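Local structure of Lmo0812 protein (Listeria monocytogenes serovar 1/2a, 4YF1) at residues A[52-57]-A[78-83]; A[61-66]-A[87-92]; A[93-98]-A[148-153]. The protein is a putative pyrophosphohydrolase of the HD-domain superfamily, probably related to enzymes that remove the 3'-diphosphate from guanosine-3',5'-bis(diphosphate). All coordinates share one frame; numbering follows the deposited sequence.

Interaction 1 of 3, residues A[52-57]-A[78-83]; sequences VVVAGL and DEVADL
Val-80 and Leu-83, one helical turn apart, face Val-52, Val-54 and Ala-55 where two helices of the all-helical HD-domain fold cross. Segment 78-83 opens helix 78-87 and segment 52-57 lies on helix 50-64; their axes approach to 8.7 Å at a signed angle of -51°. The first turn of the second helix looks outward: Asp-78 is salt-bridged to Arg-73 and Glu-79 to Arg-49, acidic side chains that suit the solvent-facing start of a helix.

Val-80 is the first to reach across. Its CG1, placed anti to the backbone N (chi1 169°), meets CG1 of Val-54 at 4.1 Å, the two beta-branched side chains passing at a slant. Branching at CB suits both places, since each valine fills its space close to its own backbone. The backbone also comes close here, with CA of Val-80 and CA of Ala-55 5.5 Å apart, a place suited to alanine, whose side chain ends at CB. Ala-81 turns its methyl away, onto Ile-72 and Arg-73 of helix 69-76, and Asp-82 returns to the surface, where it joins Asp-78 in holding Arg-73.

Leu-83 closes the contact. Its CB lies 3.6 Å from CB of Ala-55, the nearest approach between side chains of the two segments. A chi1 of -74° sets CG beside the backbone N and turns the chain back toward the start of 52-57, where Val-52 lies. Glu-112 of helix 111-132 packs against both Leu-83 and Val-52, while Val-54 also touches Leu-57 of the second subunit. At its far end, CD1 of Leu-83 reaches CG2 of Val-52 at 4.1 Å.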
loop_
_atom_site.group_PDB
_atom_site.type_symbol
_atom_site.label_atom_id
_atom_site.label_comp_id
_atom_site.label_asym_id
_atom_site.label_seq_id
_atom_site.Cartn_x
_atom_site.Cartn_y
_atom_site.Cartn_z
ATOM N N VAL A 52 -8.728 -4.444 0.699
ATOM C CA VAL A 52 -8.553 -4.974 -0.659
ATOM C C VAL A 52 -7.525 -4.153 -1.418
ATOM O O VAL A 52 -6.675 -4.701 -2.113
ATOM C CB VAL A 52 -9.894 -5.020 -1.442
ATOM C CG1 VAL A 52 -9.701 -5.481 -2.884
ATOM C CG2 VAL A 52 -10.882 -5.967 -0.775
ATOM N N VAL A 53 -7.632 -2.833 -1.322
ATOM C CA VAL A 53 -6.696 -1.946 -1.986
ATOM C C VAL A 53 -5.256 -2.229 -1.538
ATOM O O VAL A 53 -4.330 -2.317 -2.365
ATOM C CB VAL A 53 -7.064 -0.477 -1.753
ATOM C CG1 VAL A 53 -5.941 0.440 -2.213
ATOM C CG2 VAL A 53 -8.368 -0.156 -2.451
ATOM N N VAL A 54 -5.075 -2.379 -0.234
ATOM C CA VAL A 54 -3.756 -2.649 0.326
ATOM C C VAL A 54 -3.243 -4.016 -0.064
ATOM O O VAL A 54 -2.045 -4.170 -0.304
ATOM C CB VAL A 54 -3.745 -2.465 1.851
ATOM C CG1 VAL A 54 -2.425 -2.931 2.454
ATOM C CG2 VAL A 54 -3.977 -0.995 2.177
ATOM N N ALA A 55 -4.134 -5.011 -0.127
ATOM C CA ALA A 55 -3.705 -6.342 -0.565
ATOM C C ALA A 55 -3.179 -6.230 -1.993
ATOM O O ALA A 55 -2.195 -6.877 -2.336
ATOM C CB ALA A 55 -4.841 -7.349 -0.492
ATOM N N GLY A 56 -3.823 -5.396 -2.823
ATOM C CA GLY A 56 -3.346 -5.223 -4.214
ATOM C C GLY A 56 -1.971 -4.577 -4.242
ATOM O O GLY A 56 -1.083 -4.947 -5.031
ATOM N N LEU A 57 -1.804 -3.592 -3.375
ATOM C CA LEU A 57 -0.551 -2.881 -3.229
ATOM C C LEU A 57 0.622 -3.816 -2.804
ATOM O O LEU A 57 1.755 -3.679 -3.299
ATOM C CB LEU A 57 -0.742 -1.799 -2.159
ATOM C CG LEU A 57 0.306 -0.724 -2.029
ATOM C CD1 LEU A 57 0.153 0.301 -3.141
ATOM C CD2 LEU A 57 0.170 -0.043 -0.669
ATOM N N ASP A 78 -4.444 -10.355 9.722
ATOM C CA ASP A 78 -4.861 -11.546 8.997
ATOM C C ASP A 78 -5.734 -11.311 7.759
ATOM O O ASP A 78 -5.546 -12.013 6.762
ATOM C CB ASP A 78 -5.557 -12.540 9.936
ATOM C CG ASP A 78 -4.589 -13.224 10.923
ATOM O OD1 ASP A 78 -3.452 -13.621 10.558
ATOM O OD2 ASP A 78 -5.007 -13.420 12.077
ATOM N N GLU A 79 -6.661 -10.346 7.805
ATOM C CA GLU A 79 -7.547 -10.085 6.671
ATOM C C GLU A 79 -6.757 -9.697 5.424
ATOM O O GLU A 79 -6.975 -10.261 4.348
ATOM C CB GLU A 79 -8.574 -8.981 6.950
ATOM C CG GLU A 79 -9.704 -9.373 7.874
ATOM C CD GLU A 79 -10.838 -8.346 7.879
ATOM O OE1 GLU A 79 -11.205 -7.867 8.981
ATOM O OE2 GLU A 79 -11.343 -7.999 6.791
ATOM N N VAL A 80 -5.869 -8.711 5.568
ATOM C CA VAL A 80 -5.004 -8.310 4.450
ATOM C C VAL A 80 -4.074 -9.480 4.043
ATOM O O VAL A 80 -3.906 -9.769 2.846
ATOM C CB VAL A 80 -4.213 -7.050 4.817
ATOM C CG1 VAL A 80 -3.120 -6.748 3.808
ATOM C CG2 VAL A 80 -5.168 -5.872 4.958
ATOM N N ALA A 81 -3.482 -10.163 5.034
ATOM C CA ALA A 81 -2.577 -11.286 4.745
ATOM C C ALA A 81 -3.284 -12.364 3.925
ATOM O O ALA A 81 -2.732 -12.857 2.949
ATOM C CB ALA A 81 -2.003 -11.868 6.013
ATOM N N ASP A 82 -4.530 -12.664 4.286
ATOM C CA ASP A 82 -5.319 -13.662 3.563
ATOM C C ASP A 82 -5.680 -13.234 2.162
ATOM O O ASP A 82 -5.713 -14.066 1.242
ATOM C CB ASP A 82 -6.584 -14.030 4.328
ATOM C CG ASP A 82 -6.291 -14.850 5.578
ATOM O OD1 ASP A 82 -5.149 -15.355 5.722
ATOM O OD2 ASP A 82 -7.213 -14.975 6.418
ATOM N N LEU A 83 -5.978 -11.957 1.989
ATOM C CA LEU A 83 -6.305 -11.460 0.654
ATOM C C LEU A 83 -5.039 -11.573 -0.242
ATOM O O LEU A 83 -5.105 -12.039 -1.382
ATOM C CB LEU A 83 -6.850 -10.026 0.711
ATOM C CG LEU A 83 -8.297 -9.903 1.235
ATOM C CD1 LEU A 83 -8.645 -8.458 1.538
ATOM C CD2 LEU A 83 -9.275 -10.487 0.223
#

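Interaction 2 of 3, residues A[61-66]-A[87-92]. With NA (sodium ion), chain E.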
loop_
_atom_site.group_PDB
_atom_site.type_symbol
_atom_site.label_atom_id
_atom_site.label_comp_id
_atom_site.label_asym_id
_atom_site.label_seq_id
_atom_site.Cartn_x
_atom_site.Cartn_y
_atom_site.Cartn_z
ATOM N N ALA A 61 5.322 -6.910 -3.353
ATOM C CA ALA A 61 6.230 -6.918 -2.200
ATOM C C ALA A 61 6.514 -8.347 -1.752
ATOM O O ALA A 61 7.659 -8.693 -1.431
ATOM C CB ALA A 61 5.648 -6.115 -1.054
ATOM N N VAL A 62 5.474 -9.184 -1.742
ATOM C CA VAL A 62 5.630 -10.582 -1.333
ATOM C C VAL A 62 6.327 -11.399 -2.413
ATOM O O VAL A 62 7.257 -12.155 -2.109
ATOM C CB VAL A 62 4.288 -11.265 -1.038
ATOM C CG1 VAL A 62 4.516 -12.713 -0.604
ATOM C CG2 VAL A 62 3.558 -10.516 0.040
ATOM N N GLU A 63 5.864 -11.279 -3.656
ATOM C CA GLU A 63 6.465 -12.046 -4.763
ATOM C C GLU A 63 7.878 -11.609 -5.182
ATOM O O GLU A 63 8.698 -12.467 -5.537
ATOM C CB GLU A 63 5.553 -12.060 -6.003
ATOM C CG GLU A 63 4.244 -12.820 -5.808
ATOM C CD GLU A 63 3.575 -13.230 -7.118
ATOM O OE1 GLU A 63 2.679 -14.100 -7.044
ATOM O OE2 GLU A 63 3.951 -12.721 -8.221
ATOM N N ASP A 64 8.170 -10.307 -5.132
ATOM C CA ASP A 64 9.471 -9.792 -5.624
ATOM C C ASP A 64 10.526 -9.469 -4.562
ATOM O O ASP A 64 11.667 -9.206 -4.921
ATOM C CB ASP A 64 9.259 -8.568 -6.536
ATOM C CG ASP A 64 8.320 -8.863 -7.718
ATOM O OD1 ASP A 64 8.206 -10.044 -8.118
ATOM O OD2 ASP A 64 7.693 -7.917 -8.254
ATOM N N THR A 65 10.158 -9.471 -3.281
ATOM C CA THR A 65 11.127 -9.187 -2.209
ATOM C C THR A 65 11.069 -10.298 -1.170
ATOM O O THR A 65 10.210 -11.194 -1.243
ATOM C CB THR A 65 10.895 -7.814 -1.518
ATOM O OG1 THR A 65 9.918 -7.912 -0.472
ATOM C CG2 THR A 65 10.488 -6.743 -2.533
ATOM N N GLU A 66 11.962 -10.227 -0.187
ATOM C CA GLU A 66 12.021 -11.239 0.869
ATOM C C GLU A 66 10.900 -11.114 1.892
ATOM O O GLU A 66 10.795 -11.947 2.780
ATOM C CB GLU A 66 13.394 -11.238 1.563
ATOM C CG GLU A 66 14.566 -11.609 0.656
ATOM C CD GLU A 66 14.427 -12.987 0.004
ATOM O OE1 GLU A 66 15.182 -13.907 0.388
ATOM O OE2 GLU A 66 13.545 -13.170 -0.869
ATOM N N HIS A 87 -3.810 -14.653 -4.030
ATOM C CA HIS A 87 -3.280 -14.501 -5.408
ATOM C C HIS A 87 -1.764 -14.666 -5.570
ATOM O O HIS A 87 -1.232 -14.468 -6.661
ATOM C CB HIS A 87 -3.712 -13.143 -5.971
ATOM C CG HIS A 87 -3.103 -12.809 -7.301
ATOM N ND1 HIS A 87 -2.784 -13.772 -8.235
ATOM C CD2 HIS A 87 -2.879 -11.616 -7.902
ATOM C CE1 HIS A 87 -2.320 -13.188 -9.326
ATOM N NE2 HIS A 87 -2.377 -11.880 -9.155
ATOM N N THR A 88 -1.084 -15.065 -4.508
ATOM C CA THR A 88 0.380 -15.204 -4.524
ATOM C C THR A 88 0.704 -16.552 -5.160
ATOM O O THR A 88 0.092 -17.548 -4.818
ATOM C CB THR A 88 0.976 -15.185 -3.092
ATOM O OG1 THR A 88 0.688 -13.932 -2.461
ATOM C CG2 THR A 88 2.497 -15.384 -3.113
ATOM N N GLU A 89 1.667 -16.570 -6.077
ATOM C CA GLU A 89 2.076 -17.803 -6.743
ATOM C C GLU A 89 3.060 -18.568 -5.868
ATOM O O GLU A 89 3.826 -17.971 -5.122
ATOM C CB GLU A 89 2.751 -17.501 -8.093
ATOM C CG GLU A 89 1.847 -16.889 -9.161
ATOM C CD GLU A 89 2.563 -16.634 -10.493
ATOM O OE1 GLU A 89 3.812 -16.646 -10.547
ATOM O OE2 GLU A 89 1.863 -16.380 -11.495
ATOM N N ASN A 90 3.005 -19.888 -5.938
ATOM C CA ASN A 90 4.005 -20.710 -5.296
ATOM C C ASN A 90 5.135 -20.798 -6.343
ATOM O O ASN A 90 5.026 -21.548 -7.314
ATOM C CB ASN A 90 3.456 -22.088 -4.963
ATOM C CG ASN A 90 4.477 -22.970 -4.260
ATOM O OD1 ASN A 90 5.668 -22.963 -4.591
ATOM N ND2 ASN A 90 4.008 -23.741 -3.269
ATOM N N LYS A 91 6.207 -20.036 -6.110
ATOM C CA LYS A 91 7.343 -19.920 -7.058
ATOM C C LYS A 91 8.092 -21.224 -7.356
ATOM O O LYS A 91 8.878 -21.273 -8.309
ATOM C CB LYS A 91 8.371 -18.915 -6.533
ATOM C CG LYS A 91 7.858 -17.542 -6.109
ATOM C CD LYS A 91 7.659 -16.524 -7.222
ATOM C CE LYS A 91 6.458 -16.786 -8.113
ATOM N NZ LYS A 91 6.083 -15.519 -8.817
ATOM N N THR A 92 7.885 -22.267 -6.553
ATOM C CA THR A 92 8.549 -23.550 -6.801
ATOM C C THR A 92 7.883 -24.347 -7.926
ATOM O O THR A 92 8.430 -25.335 -8.373
ATOM C CB THR A 92 8.618 -24.440 -5.526
ATOM O OG1 THR A 92 7.302 -24.831 -5.102
ATOM C CG2 THR A 92 9.326 -23.713 -4.385
HETATM NA NA NA E . 8.719 -12.895 -0.562
#
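Glu-63 reaches from the last turn of helix 50-64 to the backbone of the loop 87-92, where its OE1 accepts the N-H of Glu-89 at 2.8 Å. The bond is nearly straight, 167° at the hydrogen, and enters almost along the C-O axis of the carboxylate. A glutamate suits this place because its chain, extended beyond CG, is long enough to bring an acceptor to a backbone N-H in the loop that follows helix 78-87. On the way CG of Glu-63 passes CG2 of Thr-88, and that methyl also meets CG1 of Val-62 at 4.2 Å. The hydroxyl of Thr-88 is engaged elsewhere, with the carbonyl of Val-84.

The other oxygen of Glu-63, OE2, forms a longer salt bridge with NZ of Lys-91, 3.6 Å away. Lys-91 doubles back, bent at chi2 and chi3, and its NZ also holds OE1 of Glu-89 at 3.1 Å. The lysine thus stands between two carboxylates and probably eases their mutual repulsion; Glu-89 has further cations in Lys-99 and Arg-98. In the HD-domain fold this loop follows His-87, whose ring, in the conformer described, stacks on His-59 and whose NE2 bonds to Asp-120, two residues of a probable H...HD...D motif that carries no metal here.

Asn-90 folds the loop into an Asx turn, its OD1 accepting the amide of Thr-92 in the carbonyl plane and that residue's hydroxyl from a tilted direction. Across the contact, O of Ala-61 takes OG1 of Thr-65 at 2.6 Å and, weakly, the backbone N of the same residue. Two other carbonyls here bind a sodium ion: O of Val-62 at 2.2 Å and O of Thr-65 at 2.4 Å, with O of Met-67 as the third protein ligand.

Interaction 3 of 3, residues A[93-98]-A[148-153]; sequences LSWEER and DLQKWY
Trp-95 inserts the far rim of its indole between side chains of helix 147-160, meeting Leu-149, Gln-150, Trp-152 and Tyr-153. From CB the side chain leaves anti to the backbone N (chi1 -170°), which carries the six-membered ring away from its own helix. CZ3 is the first atom to touch, lying 3.8 Å from CB of Leu-149 and 3.9 Å from CZ3 of Trp-152; the second indole is met at its edge, near its plane. Next round the rim, CH2 points at the carbonyl O of Leu-149 at 3.6 Å, with the oxygen at the edge of the indole, and the same carbon rests on CB of Tyr-153. CZ2 then reaches the amide of Gln-150, 3.7 Å from NE2, with ring and amide planes 79° apart.

The meeting joins the start of helix 95-108 to helix 147-160, two helices of this all-helical HD-domain protein. A tryptophan suits the first turn because its long flat ring can span the gap: even the nearest CA atoms, those of Glu-96 and Leu-149, are 8.0 Å apart. Its ring also forms a cation-pi contact with Lys-99. The ring of Tyr-153 stands obliquely to the six-membered ring of Trp-95, their planes 73° apart.

Beside the indole, Glu-96 lays its aliphatic CG on CD2 of Leu-149 at 3.9 Å, while its carbonyl O lies near CH2 of Trp-152. The helix start is shaped by Ser-94, the N-cap, whose OG accepts the amide of Glu-97. Arg-98 folds back so that NE donates to O of Leu-93 at 2.9 Å; the acceptor lies in the guanidinium plane, but the donor sits above the plane of the carbonyl.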
loop_
_atom_site.group_PDB
_atom_site.type_symbol
_atom_site.label_atom_id
_atom_site.label_comp_id
_atom_site.label_asym_id
_atom_site.label_seq_id
_atom_site.Cartn_x
_atom_site.Cartn_y
_atom_site.Cartn_z
ATOM N N LEU A 93 6.720 -23.898 -8.401
ATOM C CA LEU A 93 5.971 -24.602 -9.449
ATOM C C LEU A 93 6.267 -24.016 -10.822
ATOM O O LEU A 93 6.657 -22.857 -10.933
ATOM C CB LEU A 93 4.486 -24.494 -9.171
ATOM C CG LEU A 93 4.051 -25.007 -7.791
ATOM C CD1 LEU A 93 2.564 -24.785 -7.532
ATOM C CD2 LEU A 93 4.419 -26.471 -7.614
ATOM N N SER A 94 6.062 -24.815 -11.864
ATOM C CA SER A 94 6.315 -24.350 -13.241
ATOM C C SER A 94 5.335 -23.209 -13.603
ATOM O O SER A 94 4.273 -23.043 -12.954
ATOM C CB SER A 94 6.145 -25.494 -14.236
ATOM O OG SER A 94 4.773 -25.828 -14.405
ATOM N N TRP A 95 5.686 -22.432 -14.616
ATOM C CA TRP A 95 4.863 -21.316 -15.080
ATOM C C TRP A 95 3.481 -21.802 -15.457
ATOM O O TRP A 95 2.469 -21.266 -14.968
ATOM C CB TRP A 95 5.527 -20.621 -16.279
ATOM C CG TRP A 95 4.908 -19.266 -16.743
ATOM C CD1 TRP A 95 5.346 -17.998 -16.416
ATOM C CD2 TRP A 95 3.833 -19.087 -17.660
ATOM N NE1 TRP A 95 4.627 -17.059 -17.103
ATOM C CE2 TRP A 95 3.669 -17.697 -17.849
ATOM C CE3 TRP A 95 2.970 -19.965 -18.324
ATOM C CZ2 TRP A 95 2.666 -17.169 -18.681
ATOM C CZ3 TRP A 95 1.983 -19.436 -19.174
ATOM C CH2 TRP A 95 1.850 -18.069 -19.355
ATOM N N GLU A 96 3.411 -22.866 -16.248
ATOM C CA GLU A 96 2.094 -23.415 -16.641
ATOM C C GLU A 96 1.214 -23.817 -15.411
ATOM O O GLU A 96 -0.003 -23.596 -15.410
ATOM C CB GLU A 96 2.282 -24.602 -17.545
ATOM C CG GLU A 96 2.710 -24.227 -18.951
ATOM C CD GLU A 96 3.178 -25.443 -19.723
ATOM O OE1 GLU A 96 4.216 -26.014 -19.333
ATOM O OE2 GLU A 96 2.499 -25.836 -20.684
ATOM N N GLU A 97 1.847 -24.374 -14.389
ATOM C CA GLU A 97 1.104 -24.815 -13.214
ATOM C C GLU A 97 0.654 -23.592 -12.401
ATOM O O GLU A 97 -0.485 -23.542 -11.948
ATOM C CB GLU A 97 1.899 -25.848 -12.388
ATOM C CG GLU A 97 2.011 -27.198 -13.113
ATOM C CD GLU A 97 2.745 -28.291 -12.337
ATOM O OE1 GLU A 97 3.034 -28.149 -11.121
ATOM O OE2 GLU A 97 3.056 -29.331 -12.969
ATOM N N ARG A 98 1.547 -22.621 -12.217
ATOM C CA ARG A 98 1.206 -21.389 -11.459
ATOM C C ARG A 98 0.049 -20.670 -12.124
ATOM O O ARG A 98 -0.889 -20.197 -11.497
ATOM C CB ARG A 98 2.422 -20.463 -11.382
ATOM C CG ARG A 98 3.542 -20.989 -10.499
ATOM C CD ARG A 98 4.724 -20.046 -10.360
ATOM N NE ARG A 98 5.710 -20.156 -11.458
ATOM C CZ ARG A 98 6.083 -19.194 -12.303
ATOM N NH1 ARG A 98 7.015 -19.467 -13.224
ATOM N NH2 ARG A 98 5.594 -17.959 -12.248
ATOM N N ASP A 148 1.612 -18.168 -27.586
ATOM C CA ASP A 148 0.568 -19.149 -27.331
ATOM C C ASP A 148 0.214 -19.242 -25.838
ATOM O O ASP A 148 -0.980 -19.176 -25.466
ATOM C CB ASP A 148 0.987 -20.529 -27.824
ATOM C CG ASP A 148 1.213 -20.579 -29.324
ATOM O OD1 ASP A 148 0.810 -19.661 -30.050
ATOM O OD2 ASP A 148 1.785 -21.583 -29.772
ATOM N N LEU A 149 1.254 -19.340 -25.004
ATOM C CA LEU A 149 1.078 -19.473 -23.571
ATOM C C LEU A 149 0.478 -18.213 -22.952
ATOM O O LEU A 149 -0.417 -18.310 -22.084
ATOM C CB LEU A 149 2.401 -19.847 -22.880
ATOM C CG LEU A 149 2.783 -21.329 -22.882
ATOM C CD1 LEU A 149 4.139 -21.511 -22.206
ATOM C CD2 LEU A 149 1.726 -22.185 -22.179
ATOM N N GLN A 150 0.969 -17.048 -23.366
ATOM C CA GLN A 150 0.414 -15.774 -22.894
ATOM C C GLN A 150 -1.024 -15.586 -23.329
ATOM O O GLN A 150 -1.848 -15.061 -22.560
ATOM C CB GLN A 150 1.286 -14.584 -23.280
ATOM C CG GLN A 150 2.575 -14.528 -22.479
ATOM C CD GLN A 150 2.383 -14.108 -21.033
ATOM O OE1 GLN A 150 1.263 -13.963 -20.562
ATOM N NE2 GLN A 150 3.476 -13.968 -20.310
ATOM N N LYS A 151 -1.350 -16.032 -24.533
ATOM C CA LYS A 151 -2.731 -15.992 -24.991
ATOM C C LYS A 151 -3.629 -16.904 -24.177
ATOM O O LYS A 151 -4.719 -16.470 -23.705
ATOM C CB LYS A 151 -2.804 -16.391 -26.430
ATOM C CG LYS A 151 -4.193 -16.447 -27.041
ATOM C CD LYS A 151 -4.009 -16.480 -28.562
ATOM C CE LYS A 151 -5.303 -16.620 -29.330
ATOM N NZ LYS A 151 -5.770 -18.032 -29.379
ATOM N N TRP A 152 -3.154 -18.141 -23.962
ATOM C CA TRP A 152 -3.905 -19.121 -23.190
ATOM C C TRP A 152 -4.201 -18.571 -21.796
ATOM O O TRP A 152 -5.304 -18.716 -21.295
ATOM C CB TRP A 152 -3.146 -20.450 -23.087
ATOM C CG TRP A 152 -3.594 -21.338 -21.952
ATOM C CD1 TRP A 152 -4.677 -22.173 -21.920
ATOM C CD2 TRP A 152 -2.962 -21.450 -20.671
ATOM N NE1 TRP A 152 -4.741 -22.805 -20.694
ATOM C CE2 TRP A 152 -3.702 -22.372 -19.917
ATOM C CE3 TRP A 152 -1.833 -20.859 -20.097
ATOM C CZ2 TRP A 152 -3.354 -22.714 -18.617
ATOM C CZ3 TRP A 152 -1.473 -21.210 -18.800
ATOM C CH2 TRP A 152 -2.231 -22.130 -18.077
ATOM N N TYR A 153 -3.197 -17.954 -21.191
ATOM C CA TYR A 153 -3.306 -17.422 -19.818
ATOM C C TYR A 153 -4.313 -16.273 -19.679
ATOM O O TYR A 153 -5.254 -16.342 -18.864
ATOM C CB TYR A 153 -1.906 -17.003 -19.343
ATOM C CG TYR A 153 -1.858 -16.349 -17.992
ATOM C CD1 TYR A 153 -2.615 -16.844 -16.942
ATOM C CD2 TYR A 153 -0.982 -15.284 -17.723
ATOM C CE1 TYR A 153 -2.566 -16.263 -15.694
ATOM C CE2 TYR A 153 -0.919 -14.705 -16.449
ATOM C CZ TYR A 153 -1.716 -15.201 -15.453
ATOM O OH TYR A 153 -1.661 -14.691 -14.152
#

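Interactions 1 and 2 both use helix 50-64, and their segments alternate along the chain: helix 78-87 packs on its N-terminal half, and the loop after helix 78-87 returns to its end. Their centres are 14 Å apart, and both touch the second subunit. Interaction 3 follows in series, 16 Å from interaction 2 between centres, and the two are joined by the salt bridge from Glu-89 OE1 to Arg-98 NH2, 2.8 Å long. Interactions 1 and 3, 25 Å apart between centres, lie on opposite sides of the chain's centre. The loop thus ties the end of helix 50-64 to the start of helix 95-108, which packs on helix 147-160; it begins beside the presumed HD site.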